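Local coordinates for HNH endonuclease (Geobacter metallireducens, PDB 4H9D), which is a manganese-dependent HNH nicking endonuclease, probably cutting nucleic acid with a small zinc-bearing fold of the His-Me finger class, at residues E43-P46 with P47-T51. Residues are numbered along the deposited sequence; the frame is centred on the assembly and turned at random.
Sequences EIFP and PEELT
Phe45 and Leu50 meet across a tight turn: the CD2 methyl of Leu50 lies 3.8 Å from Phe45 CB and 4.0 Å from Phe45 CG, so it covers the root of the aromatic side chain and reaches the ring obliquely. The two side chains cross at roughly a right angle. Glu49 approaches the same ring elsewhere, with OE1 near the ring plane, 4.1 Å from the CD2 edge carbon of Phe45; the carboxylate plane stands perpendicular to the ring. The rest of the Glu49 side chain runs alongside the Pro46 ring, pointing the same way, and sets OE2 against Pro46 CD. Its CG sits beside the backbone N (chi1 -64°) and the chain is extended beyond, which lays the glutamate along the proline and brings the carboxylate to that carbon.

Behind these side chains is a single turn of 3-10 helix, 47-49. Glu49 N donates to Pro46 O at 2.6 Å, and a weak bond from Leu50 N to Pro47 O follows. Past the turn, the CD2 end of the Leu50 side chain comes back to Phe45. The Pro46-Pro47 pair leads the chain into the turn.

Phe45 also packs on Cys38 and Cys73, two of the four cysteines that hold the zinc ion, and so lines one side of the metal site. Its backbone bonds to Gly36, while Leu50 touches Pro71 and Thr51 pairs with Ala72. The turn leads from the loop after helix 27-34 into strand 50-54, which runs antiparallel to strand 69-73.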
ATOM      1  N   GLU A  43      12.934 -22.461  -0.930  1.00 50.21           N
ATOM      2  CA  GLU A  43      13.830 -22.371  -2.068  1.00 54.17           C
ATOM      3  C   GLU A  43      15.208 -22.007  -1.532  1.00 54.58           C
ATOM      4  O   GLU A  43      15.318 -21.531  -0.410  1.00 52.60           O
ATOM      5  CB  GLU A  43      13.332 -21.289  -3.020  1.00 71.60           C
ATOM      6  CG  GLU A  43      14.037 -21.274  -4.351  1.00 78.68           C
ATOM      7  CD  GLU A  43      13.433 -20.276  -5.312  1.00 89.69           C
ATOM      8  OE1 GLU A  43      12.186 -20.147  -5.328  1.00 90.53           O
ATOM      9  OE2 GLU A  43      14.206 -19.634  -6.059  1.00 94.39           O
ATOM     10  N   ILE A  44      16.258 -22.216  -2.318  1.00 62.13           N
ATOM     11  CA  ILE A  44      17.603 -21.891  -1.853  1.00 59.21           C
ATOM     12  C   ILE A  44      18.123 -20.586  -2.450  1.00 64.92           C
ATOM     13  O   ILE A  44      17.953 -20.329  -3.641  1.00 69.74           O
ATOM     14  CB  ILE A  44      18.585 -23.026  -2.165  1.00 53.68           C
ATOM     15  CG1 ILE A  44      18.090 -24.312  -1.515  1.00 51.74           C
ATOM     16  CG2 ILE A  44      19.949 -22.691  -1.621  1.00 54.81           C
ATOM     17  CD1 ILE A  44      19.058 -25.444  -1.585  1.00 52.16           C
ATOM     18  N   PHE A  45      18.749 -19.765  -1.602  1.00 53.69           N
ATOM     19  CA  PHE A  45      19.292 -18.467  -2.003  1.00 54.91           C
ATOM     20  C   PHE A  45      20.646 -18.187  -1.389  1.00 55.96           C
ATOM     21  O   PHE A  45      21.043 -18.805  -0.400  1.00 51.95           O
ATOM     22  CB  PHE A  45      18.400 -17.308  -1.547  1.00 62.50           C
ATOM     23  CG  PHE A  45      16.991 -17.412  -1.986  1.00 62.96           C
ATOM     24  CD1 PHE A  45      16.161 -18.403  -1.474  1.00 61.94           C
ATOM     25  CD2 PHE A  45      16.479 -16.508  -2.907  1.00 65.76           C
ATOM     26  CE1 PHE A  45      14.837 -18.492  -1.874  1.00 64.38           C
ATOM     27  CE2 PHE A  45      15.158 -16.591  -3.312  1.00 64.73           C
ATOM     28  CZ  PHE A  45      14.332 -17.585  -2.795  1.00 65.83           C
ATOM     29  N   PRO A  46      21.372 -17.229  -1.974  1.00 73.08           N
ATOM     30  CA  PRO A  46      22.684 -16.867  -1.451  1.00 72.06           C
ATOM     31  C   PRO A  46      22.406 -15.972  -0.245  1.00 69.58           C
ATOM     32  O   PRO A  46      21.518 -15.117  -0.291  1.00 74.43           O
ATOM     33  CB  PRO A  46      23.319 -16.094  -2.607  1.00 61.33           C
ATOM     34  CG  PRO A  46      22.610 -16.624  -3.814  1.00 62.52           C
ATOM     35  CD  PRO A  46      21.195 -16.696  -3.336  1.00 61.23           C
ATOM     36  N   PRO A  47      23.159 -16.161   0.848  1.00 58.04           N
ATOM     37  CA  PRO A  47      23.052 -15.410   2.104  1.00 57.41           C
ATOM     38  C   PRO A  47      22.765 -13.919   1.958  1.00 63.46           C
ATOM     39  O   PRO A  47      22.093 -13.326   2.797  1.00 67.52           O
ATOM     40  CB  PRO A  47      24.393 -15.682   2.757  1.00 62.99           C
ATOM     41  CG  PRO A  47      24.635 -17.114   2.371  1.00 61.60           C
ATOM     42  CD  PRO A  47      24.271 -17.129   0.912  1.00 63.38           C
ATOM     43  N   GLU A  48      23.272 -13.302   0.901  1.00 98.07           N
ATOM     44  CA  GLU A  48      23.023 -11.887   0.699  1.00102.66           C
ATOM     45  C   GLU A  48      21.547 -11.659   0.414  1.00102.06           C
ATOM     46  O   GLU A  48      20.968 -10.674   0.866  1.00105.80           O
ATOM     47  CB  GLU A  48      23.856 -11.359  -0.471  1.00137.89           C
ATOM     48  CG  GLU A  48      25.341 -11.198  -0.168  1.00148.69           C
ATOM     49  CD  GLU A  48      26.013 -12.497   0.249  1.00155.09           C
ATOM     50  OE1 GLU A  48      25.889 -13.498  -0.492  1.00156.91           O
ATOM     51  OE2 GLU A  48      26.670 -12.515   1.314  1.00155.02           O
ATOM     52  N   GLU A  49      20.938 -12.591  -0.318  1.00 73.74           N
ATOM     53  CA  GLU A  49      19.530 -12.483  -0.699  1.00 71.47           C
ATOM     54  C   GLU A  49      18.481 -12.791   0.369  1.00 68.00           C
ATOM     55  O   GLU A  49      17.279 -12.731   0.091  1.00 73.34           O
ATOM     56  CB  GLU A  49      19.248 -13.347  -1.928  1.00 67.20           C
ATOM     57  CG  GLU A  49      19.979 -12.907  -3.180  1.00 73.12           C
ATOM     58  CD  GLU A  49      19.418 -13.558  -4.434  1.00 80.99           C
ATOM     59  OE1 GLU A  49      18.220 -13.323  -4.728  1.00 85.69           O
ATOM     60  OE2 GLU A  49      20.166 -14.301  -5.121  1.00 81.17           O
ATOM     61  N   LEU A  50      18.918 -13.129   1.579  1.00 63.50           N
ATOM     62  CA  LEU A  50      17.975 -13.411   2.658  1.00 58.74           C
ATOM     63  C   LEU A  50      17.912 -12.254   3.649  1.00 57.10           C
ATOM     64  O   LEU A  50      18.874 -11.501   3.801  1.00 60.02           O
ATOM     65  CB  LEU A  50      18.375 -14.672   3.416  1.00 42.63           C
ATOM     66  CG  LEU A  50      18.427 -15.968   2.626  1.00 43.24           C
ATOM     67  CD1 LEU A  50      18.620 -17.105   3.612  1.00 42.51           C
ATOM     68  CD2 LEU A  50      17.153 -16.159   1.818  1.00 35.13           C
ATOM     69  N   THR A  51      16.771 -12.120   4.316  1.00 43.09           N
ATOM     70  CA  THR A  51      16.571 -11.082   5.320  1.00 46.44           C
ATOM     71  C   THR A  51      15.965 -11.737   6.543  1.00 42.39           C
ATOM     72  O   THR A  51      15.495 -12.871   6.484  1.00 46.54           O
ATOM     73  CB  THR A  51      15.598  -9.998   4.845  1.00 66.69           C
ATOM     74  OG1 THR A  51      15.912  -9.636   3.495  1.00 76.43           O
ATOM     75  CG2 THR A  51      15.721  -8.759   5.731  1.00 65.45           C
TER